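Local coordinates for hydroxyglutarate synthase (Oryza sativa, PDB 6W1K), which catalyses the iron(II)-dependent decarboxylation and hydroxylation of 2-oxoadipate to D-2-hydroxyglutarate in lysine catabolism, at residues Cys56-Ala61 / His195-Thr200; Leu119-Ile124 / Asp292-Gly297; Ile207-Lys212 / Phe268-Val273. All coordinates share one frame; numbering follows the deposited sequence.

Each contact has at least one segment on the same mixed sheet, and interactions 1 and 2 lie at the metal centre. Their centres are about 9 Å apart, they lie on the neighbouring strands 57-65 and 121-127, and both touch 2-oxoadipate. Interaction 3 lies farther out, about 12 Å from interaction 1 and 16 Å from interaction 2 between centres. It joins the start of helix 210-219 to strand 258-271, which runs beside strand 195-199. Along the chain the segments of interactions 1 and 2 alternate, and interaction 3 nests within the loop interaction 2 closes. Arg271 ties all three together, through Asp58 and Gly293. Metal ligands, substrate walls and an outer helix thus meet on one sheet.

Interaction 1 (Cys56-Ala61 / His195-Thr200); sequences CYDHFA and HTTIST. With NI (nickel (II) ion), chain E; OOG (2-oxoadipic acid), chain F.
His59 and His195 both place CG between the backbone N and the carbonyl carbon (chi1 63° and 66°), and this turns the two imidazoles toward one nickel ion. His59 NE2 binds the nickel at 2.1 Å and His195 NE2 binds it at 2.2 Å. The ring planes stand almost at right angles, at 84°. Glu267 completes the protein ligands, and 2-oxoadipate chelates the metal through O3 and O5. Nickel occupies the site of the native iron(II).

Asp58 fixes the rotation of the His59 ring. His59 ND1 gives a nearly straight hydrogen bond of 2.6 Å to the anti lone pair of Asp58 OD1, within the imidazole plane. The other oxygen, Asp58 OD2, forms a salt bridge with Arg271. This second shell would probably make the imidazole a stronger donor to the metal.

The segments are antiparallel neighbours in the sheet, and the His-His-Glu metal site is consistent with the vicinal oxygen chelate fold of the glyoxalase clan. Ser199 N bonds to Cys56 O at 2.9 Å, and Asp58 N to Thr197 O at 2.8 Å. A water joins Cys56 N to Ser199 O.

Thr197 covers one face of the His59 ring. Its OG1 lies 3.0 Å above the ring plane, over the centre, and makes a weak bond to His59 O. Thr197 CB adds a CH-pi contact to the same ring. Thr196 OG1 faces the Tyr57 ring and meets the edge of Phe60, 3.2 Å from Phe60 CE1. This buried hydroxyl has no polar partner in the model.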
# COMPACT_ATOMS: atom_id res chain seq x y z
N CYS A 56 -8.61 -11.68 1.43
CA CYS A 56 -8.56 -10.68 2.48
C CYS A 56 -7.38 -9.76 2.20
O CYS A 56 -6.33 -10.20 1.74
CB CYS A 56 -8.39 -11.33 3.85
SG CYS A 56 -9.77 -12.42 4.24
N TYR A 57 -7.56 -8.50 2.53
CA TYR A 57 -6.56 -7.49 2.25
C TYR A 57 -5.70 -7.29 3.47
O TYR A 57 -6.19 -6.89 4.53
CB TYR A 57 -7.23 -6.19 1.85
CG TYR A 57 -7.87 -6.23 0.48
CD1 TYR A 57 -7.36 -7.05 -0.53
CD2 TYR A 57 -8.95 -5.43 0.19
CE1 TYR A 57 -7.92 -7.05 -1.80
CE2 TYR A 57 -9.53 -5.43 -1.10
CZ TYR A 57 -9.01 -6.24 -2.08
OH TYR A 57 -9.55 -6.25 -3.34
N ASP A 58 -4.41 -7.58 3.34
CA ASP A 58 -3.49 -7.44 4.46
C ASP A 58 -3.28 -5.98 4.82
O ASP A 58 -3.33 -5.60 6.00
CB ASP A 58 -2.16 -8.09 4.10
CG ASP A 58 -1.14 -8.02 5.22
OD1 ASP A 58 -0.44 -6.98 5.37
OD2 ASP A 58 -1.07 -9.00 5.96
N HIS A 59 -3.03 -5.15 3.81
CA HIS A 59 -2.90 -3.71 3.99
C HIS A 59 -3.10 -2.97 2.67
O HIS A 59 -3.03 -3.54 1.58
CB HIS A 59 -1.53 -3.36 4.61
CG HIS A 59 -0.35 -3.72 3.76
ND1 HIS A 59 0.22 -4.97 3.78
CD2 HIS A 59 0.42 -2.98 2.91
CE1 HIS A 59 1.27 -5.00 2.97
NE2 HIS A 59 1.41 -3.80 2.44
N PHE A 60 -3.39 -1.67 2.81
CA PHE A 60 -3.42 -0.67 1.75
C PHE A 60 -2.19 0.20 1.95
O PHE A 60 -1.78 0.42 3.09
CB PHE A 60 -4.65 0.22 1.88
CG PHE A 60 -5.92 -0.34 1.31
CD1 PHE A 60 -6.02 -1.67 0.93
CD2 PHE A 60 -7.03 0.49 1.17
CE1 PHE A 60 -7.17 -2.17 0.41
CE2 PHE A 60 -8.20 0.00 0.62
CZ PHE A 60 -8.27 -1.35 0.25
N ALA A 61 -1.61 0.73 0.86
CA ALA A 61 -0.45 1.62 0.99
C ALA A 61 -0.65 2.88 0.14
O ALA A 61 -1.32 2.84 -0.89
CB ALA A 61 0.85 0.91 0.60
N HIS A 195 -0.95 0.29 -3.55
CA HIS A 195 -1.24 -1.12 -3.75
C HIS A 195 -2.16 -1.62 -2.65
O HIS A 195 -2.28 -1.02 -1.57
CB HIS A 195 0.03 -1.97 -3.82
CG HIS A 195 0.82 -2.03 -2.54
ND1 HIS A 195 1.79 -1.11 -2.21
CD2 HIS A 195 0.81 -2.94 -1.54
CE1 HIS A 195 2.33 -1.43 -1.06
NE2 HIS A 195 1.74 -2.53 -0.62
N THR A 196 -2.85 -2.70 -2.96
CA THR A 196 -3.44 -3.55 -1.95
C THR A 196 -2.58 -4.79 -1.86
O THR A 196 -1.71 -5.03 -2.71
CB THR A 196 -4.90 -3.89 -2.28
OG1 THR A 196 -5.53 -4.45 -1.11
CG2 THR A 196 -4.98 -4.88 -3.42
N THR A 197 -2.84 -5.61 -0.85
CA THR A 197 -2.04 -6.79 -0.51
C THR A 197 -2.96 -7.94 -0.19
O THR A 197 -3.85 -7.80 0.65
CB THR A 197 -1.18 -6.50 0.72
OG1 THR A 197 -0.46 -5.28 0.50
CG2 THR A 197 -0.20 -7.60 1.00
N ILE A 198 -2.75 -9.08 -0.84
CA ILE A 198 -3.52 -10.27 -0.55
C ILE A 198 -2.84 -11.00 0.60
O ILE A 198 -1.64 -11.27 0.56
CB ILE A 198 -3.62 -11.17 -1.79
CG1 ILE A 198 -4.39 -10.47 -2.91
CG2 ILE A 198 -4.27 -12.49 -1.42
CD1 ILE A 198 -4.38 -11.31 -4.19
N SER A 199 -3.63 -11.32 1.62
CA SER A 199 -3.16 -12.11 2.74
C SER A 199 -3.18 -13.58 2.35
O SER A 199 -4.22 -14.24 2.44
CB SER A 199 -4.07 -11.85 3.95
OG SER A 199 -3.65 -12.68 5.00
N THR A 200 -2.03 -14.13 1.93
CA THR A 200 -2.07 -15.49 1.39
C THR A 200 -2.47 -16.52 2.43
O THR A 200 -3.14 -17.50 2.10
CB THR A 200 -0.73 -15.89 0.75
OG1 THR A 200 0.28 -16.14 1.74
CG2 THR A 200 -0.28 -14.81 -0.21
NI NI E . 2.89 -3.33 1.04
C2 OOG F . 4.97 0.98 0.05
C3 OOG F . 6.03 -0.12 0.05
C4 OOG F . 6.18 -0.71 1.46
C6 OOG F . 5.38 -2.98 2.56
O4 OOG F . 6.38 -3.02 3.32
O3 OOG F . 4.64 -3.98 2.47
C5 OOG F . 5.08 -1.72 1.76
C1 OOG F . 4.95 1.76 -1.27
O1 OOG F . 4.43 2.82 -1.33
O2 OOG F . 5.53 1.24 -2.43
O5 OOG F . 3.97 -1.53 1.38
O HOH W 1 -6.77 -13.74 1.58

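Interaction 2 (Leu119-Ile124 / Asp292-Gly297). With OOG (2-oxoadipic acid), chain F.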
# COMPACT_ATOMS: atom_id res chain seq x y z
N LEU A 119 -10.76 -5.66 8.16
CA LEU A 119 -10.31 -4.36 7.71
C LEU A 119 -8.79 -4.36 7.52
O LEU A 119 -8.06 -4.96 8.33
CB LEU A 119 -10.69 -3.28 8.71
CG LEU A 119 -12.14 -2.82 8.74
CD1 LEU A 119 -12.26 -1.89 9.94
CD2 LEU A 119 -12.62 -2.16 7.44
N PRO A 120 -8.29 -3.69 6.49
CA PRO A 120 -6.85 -3.73 6.23
C PRO A 120 -6.08 -2.76 7.12
O PRO A 120 -6.62 -1.74 7.57
CB PRO A 120 -6.75 -3.33 4.75
CG PRO A 120 -7.93 -2.35 4.55
CD PRO A 120 -9.04 -2.97 5.42
N ARG A 121 -4.85 -3.15 7.42
CA ARG A 121 -3.87 -2.20 7.93
C ARG A 121 -3.64 -1.13 6.87
O ARG A 121 -3.96 -1.31 5.70
CB ARG A 121 -2.55 -2.91 8.30
CG ARG A 121 -2.69 -4.08 9.30
CD ARG A 121 -1.41 -4.90 9.22
NE ARG A 121 -1.41 -6.13 9.99
CZ ARG A 121 -1.95 -7.27 9.61
NH1 ARG A 121 -2.58 -7.36 8.43
NH2 ARG A 121 -1.87 -8.32 10.40
N ILE A 122 -3.10 0.01 7.30
CA ILE A 122 -2.77 1.09 6.38
C ILE A 122 -1.30 1.45 6.54
O ILE A 122 -0.82 1.63 7.66
CB ILE A 122 -3.65 2.34 6.60
CG1 ILE A 122 -5.14 1.99 6.63
CG2 ILE A 122 -3.36 3.35 5.49
CD1 ILE A 122 -5.74 1.66 5.33
N PHE A 123 -0.58 1.54 5.42
CA PHE A 123 0.84 1.90 5.38
C PHE A 123 0.91 3.21 4.59
O PHE A 123 0.47 3.25 3.44
CB PHE A 123 1.65 0.78 4.70
CG PHE A 123 3.14 0.98 4.73
CD1 PHE A 123 3.76 1.88 3.85
CD2 PHE A 123 3.93 0.26 5.61
CE1 PHE A 123 5.16 2.05 3.87
CE2 PHE A 123 5.31 0.42 5.65
CZ PHE A 123 5.93 1.32 4.79
N ILE A 124 1.41 4.29 5.21
CA ILE A 124 1.44 5.61 4.57
C ILE A 124 2.87 6.12 4.65
O ILE A 124 3.44 6.22 5.75
CB ILE A 124 0.49 6.62 5.22
CG1 ILE A 124 -0.93 6.05 5.31
CG2 ILE A 124 0.48 7.88 4.38
CD1 ILE A 124 -1.91 6.91 6.09
N ASP A 292 2.91 -9.36 13.21
CA ASP A 292 2.23 -8.14 12.81
C ASP A 292 3.24 -7.10 12.32
O ASP A 292 4.45 -7.24 12.46
CB ASP A 292 1.39 -7.58 13.96
CG ASP A 292 0.22 -6.73 13.47
OD1 ASP A 292 0.13 -6.49 12.22
OD2 ASP A 292 -0.60 -6.29 14.33
N GLY A 293 2.70 -6.05 11.72
CA GLY A 293 3.53 -4.93 11.34
C GLY A 293 4.32 -5.20 10.06
O GLY A 293 3.94 -6.01 9.21
N PHE A 294 5.45 -4.51 9.96
CA PHE A 294 6.19 -4.41 8.70
C PHE A 294 7.68 -4.48 9.01
O PHE A 294 8.09 -4.56 10.17
CB PHE A 294 5.81 -3.13 7.95
CG PHE A 294 4.36 -3.08 7.55
CD1 PHE A 294 3.97 -3.53 6.30
CD2 PHE A 294 3.41 -2.61 8.43
CE1 PHE A 294 2.64 -3.50 5.94
CE2 PHE A 294 2.07 -2.56 8.09
CZ PHE A 294 1.68 -2.99 6.85
N GLU A 295 8.51 -4.45 7.98
CA GLU A 295 9.95 -4.64 8.17
C GLU A 295 10.69 -3.75 7.19
O GLU A 295 10.45 -3.80 5.98
CB GLU A 295 10.33 -6.12 7.99
CG GLU A 295 11.61 -6.50 8.75
CD GLU A 295 12.85 -6.19 7.93
OE1 GLU A 295 12.79 -6.38 6.70
OE2 GLU A 295 13.88 -5.75 8.51
N VAL A 296 11.60 -2.93 7.73
CA VAL A 296 12.27 -1.93 6.91
C VAL A 296 12.98 -2.58 5.72
O VAL A 296 12.87 -2.11 4.59
CB VAL A 296 13.24 -1.11 7.78
CG1 VAL A 296 14.26 -2.07 8.47
CG2 VAL A 296 13.93 -0.05 6.93
N GLY A 297 13.69 -3.69 5.96
CA GLY A 297 14.39 -4.37 4.88
C GLY A 297 13.49 -4.79 3.73
O GLY A 297 13.79 -4.55 2.56
C2 OOG F . 4.97 0.98 0.05
C3 OOG F . 6.03 -0.12 0.05
C4 OOG F . 6.18 -0.71 1.46
C6 OOG F . 5.38 -2.98 2.56
O4 OOG F . 6.38 -3.02 3.32
O3 OOG F . 4.64 -3.98 2.47
C5 OOG F . 5.08 -1.72 1.76
C1 OOG F . 4.95 1.76 -1.27
O1 OOG F . 4.43 2.82 -1.33
O2 OOG F . 5.53 1.24 -2.43
O5 OOG F . 3.97 -1.53 1.38
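Asp292 OD1 accepts from two donors. Arg121 NE reaches it at 2.7 Å as part of a salt bridge, on the syn side and close to the guanidinium plane. Gly293 N also bonds to Asp292 OD1 at 2.7 Å, but from above the carboxylate plane. Arg121 NH2 adds a weak bond to the same oxygen. The guanidinium and carboxylate planes stand 78° apart, so this is not a flat two-pronged pairing. The Arg121 side chain is extended from CG to NE. Its NH1 and NH2 have further partners in Asp58 O and Glu287, which hold the guanidinium in place.

Deeper in, Phe123 and Phe294 make an edge-to-face pair. Phe123 CD2 points over the centre of the Phe294 ring, 3.7 Å above its plane, and the planes meet at 66°. Phe123 has CG anti to the backbone N (chi1 -174°), which carries its ring across to Phe294 and also lays one face on the substrate. There Phe123 CE1 lies 3.8 Å from C4 of 2-oxoadipate. Phe294 CD1 is 3.9 Å from the substrate O4. The two rings form an apolar wall of the pocket beside the metal.

Strand 121-127 lies between strands 57-65 and 97-103. Segment 292-297 runs alongside this strand, with Arg121 and Phe123 reaching across to it, and leads into helix 296-302, with Glu295 as its N-cap.

Interaction 3 (Ile207-Lys212 / Phe268-Val273); sequences IRSINK and FAERLV. With SO4 (sulfate ion), chain H.
Ile210 packs closely on the strand while the polar head of Glu270 lies toward water. On the tight side, Ile210 CD1 comes 3.4 Å from Phe268 O and also touches Ala269 CA. Ile210 has CG1 anti to the backbone N (chi1 -168°), which sends the longer branch down onto the strand backbone. The shorter branch, CG2, stays beside the carboxylate, 3.3 Å from Glu270 OE1.

Glu270 extends its chain across to the start of the helix. Its OE1 accepts a hydrogen bond of 2.9 Å from Ile210 N, with an N-H...O angle of 151° and the donor nearly in line with the C-O bond. A carboxylate here would probably be stabilised by the positive end of the helix dipole.

The looser side is bridged by a water. It donates to Arg208 O at 2.8 Å and to Glu270 OE2 at 2.9 Å. Replacing Glu270 with an alanine would probably leave Ile210 N without this acceptor and the bridging water without one of its anchors. Farther out, the exposed Arg208 NH2 has a weak bond to a sulfate ion, probably from the crystallisation liquor. Arg208 NH1 turns back to Ser205 O.

Ser209 is the N-cap of helix 210-219, and Phe213 of that helix meets the Phe268 ring. The strand segment lies between strand 239-243 and strand 195-199, with Ile210 also touching Gln240 and Ser242.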
# COMPACT_ATOMS: atom_id res chain seq x y z
N ILE A 207 -2.24 -22.37 -2.72
CA ILE A 207 -1.55 -21.10 -2.93
C ILE A 207 -1.61 -20.23 -1.68
O ILE A 207 -1.16 -19.08 -1.69
CB ILE A 207 -2.12 -20.36 -4.15
CG1 ILE A 207 -3.61 -20.07 -3.97
CG2 ILE A 207 -1.91 -21.18 -5.43
CD1 ILE A 207 -4.14 -19.00 -4.95
N ARG A 208 -2.15 -20.77 -0.59
CA ARG A 208 -1.99 -20.09 0.70
C ARG A 208 -0.53 -20.02 1.13
O ARG A 208 -0.17 -19.14 1.92
CB ARG A 208 -2.82 -20.81 1.77
CG ARG A 208 -2.24 -22.14 2.23
CD ARG A 208 -3.22 -22.78 3.22
NE ARG A 208 -2.72 -24.03 3.77
CZ ARG A 208 -2.78 -25.20 3.14
NH1 ARG A 208 -3.32 -25.27 1.93
NH2 ARG A 208 -2.29 -26.28 3.71
N SER A 209 0.31 -20.94 0.66
CA SER A 209 1.75 -20.80 0.86
C SER A 209 2.31 -19.84 -0.19
O SER A 209 2.05 -19.99 -1.38
CB SER A 209 2.44 -22.16 0.75
OG SER A 209 3.85 -21.97 0.69
N ILE A 210 3.08 -18.85 0.27
CA ILE A 210 3.43 -17.74 -0.63
C ILE A 210 4.36 -18.22 -1.74
O ILE A 210 4.33 -17.68 -2.86
CB ILE A 210 4.04 -16.57 0.17
CG1 ILE A 210 4.13 -15.33 -0.74
CG2 ILE A 210 5.34 -16.98 0.78
CD1 ILE A 210 4.19 -14.02 0.05
N ASN A 211 5.20 -19.22 -1.47
CA ASN A 211 6.06 -19.74 -2.53
C ASN A 211 5.25 -20.37 -3.64
O ASN A 211 5.53 -20.16 -4.83
CB ASN A 211 7.06 -20.74 -1.95
CG ASN A 211 8.28 -20.07 -1.35
OD1 ASN A 211 8.82 -19.11 -1.90
ND2 ASN A 211 8.73 -20.58 -0.20
N LYS A 212 4.19 -21.08 -3.28
CA LYS A 212 3.24 -21.66 -4.23
C LYS A 212 2.48 -20.52 -4.90
O LYS A 212 2.28 -20.57 -6.09
CB LYS A 212 2.25 -22.59 -3.54
CG LYS A 212 2.50 -24.07 -3.73
CD LYS A 212 3.58 -24.59 -2.84
CE LYS A 212 3.74 -26.10 -2.93
NZ LYS A 212 2.60 -26.81 -2.31
N PHE A 268 1.56 -9.49 -2.19
CA PHE A 268 1.13 -10.72 -1.54
C PHE A 268 2.00 -10.93 -0.30
O PHE A 268 3.22 -10.78 -0.36
CB PHE A 268 1.23 -11.91 -2.50
CG PHE A 268 1.02 -11.51 -3.94
CD1 PHE A 268 -0.24 -11.16 -4.41
CD2 PHE A 268 2.10 -11.51 -4.82
CE1 PHE A 268 -0.42 -10.81 -5.75
CE2 PHE A 268 1.93 -11.16 -6.15
CZ PHE A 268 0.67 -10.79 -6.61
N ALA A 269 1.36 -11.24 0.82
CA ALA A 269 2.08 -11.30 2.08
C ALA A 269 1.64 -12.50 2.89
O ALA A 269 0.45 -12.83 2.96
CB ALA A 269 1.90 -10.02 2.90
N GLU A 270 2.62 -13.16 3.50
CA GLU A 270 2.36 -14.25 4.44
C GLU A 270 2.92 -13.85 5.79
O GLU A 270 4.10 -13.50 5.90
CB GLU A 270 3.01 -15.57 3.98
CG GLU A 270 2.59 -16.77 4.87
CD GLU A 270 2.92 -18.15 4.27
OE1 GLU A 270 3.31 -18.21 3.09
OE2 GLU A 270 2.78 -19.17 4.99
N ARG A 271 2.08 -13.90 6.81
CA ARG A 271 2.50 -13.67 8.19
C ARG A 271 2.48 -15.01 8.91
O ARG A 271 1.42 -15.62 9.07
CB ARG A 271 1.58 -12.66 8.87
CG ARG A 271 1.46 -11.32 8.10
CD ARG A 271 0.51 -10.29 8.80
NE ARG A 271 0.65 -9.01 8.11
CZ ARG A 271 1.59 -8.11 8.37
NH1 ARG A 271 1.65 -7.00 7.66
NH2 ARG A 271 2.43 -8.29 9.37
N LEU A 272 3.65 -15.45 9.37
CA LEU A 272 3.75 -16.74 10.04
C LEU A 272 3.44 -16.61 11.53
O LEU A 272 3.51 -15.53 12.11
CB LEU A 272 5.15 -17.34 9.86
CG LEU A 272 5.52 -17.75 8.43
CD1 LEU A 272 6.83 -18.56 8.49
CD2 LEU A 272 4.43 -18.55 7.75
N VAL A 273 3.13 -17.75 12.14
CA VAL A 273 2.81 -17.78 13.56
C VAL A 273 4.01 -17.33 14.38
O VAL A 273 5.17 -17.61 14.05
CB VAL A 273 2.35 -19.18 13.99
CG1 VAL A 273 1.84 -19.15 15.40
CG2 VAL A 273 1.25 -19.71 13.07
S SO4 H . -2.97 -28.73 0.41
O1 SO4 H . -3.02 -28.98 1.85
O2 SO4 H . -4.21 -28.06 -0.01
O3 SO4 H . -1.82 -27.88 0.10
O4 SO4 H . -2.86 -30.00 -0.29
O HOH W 2 0.02 -20.01 4.61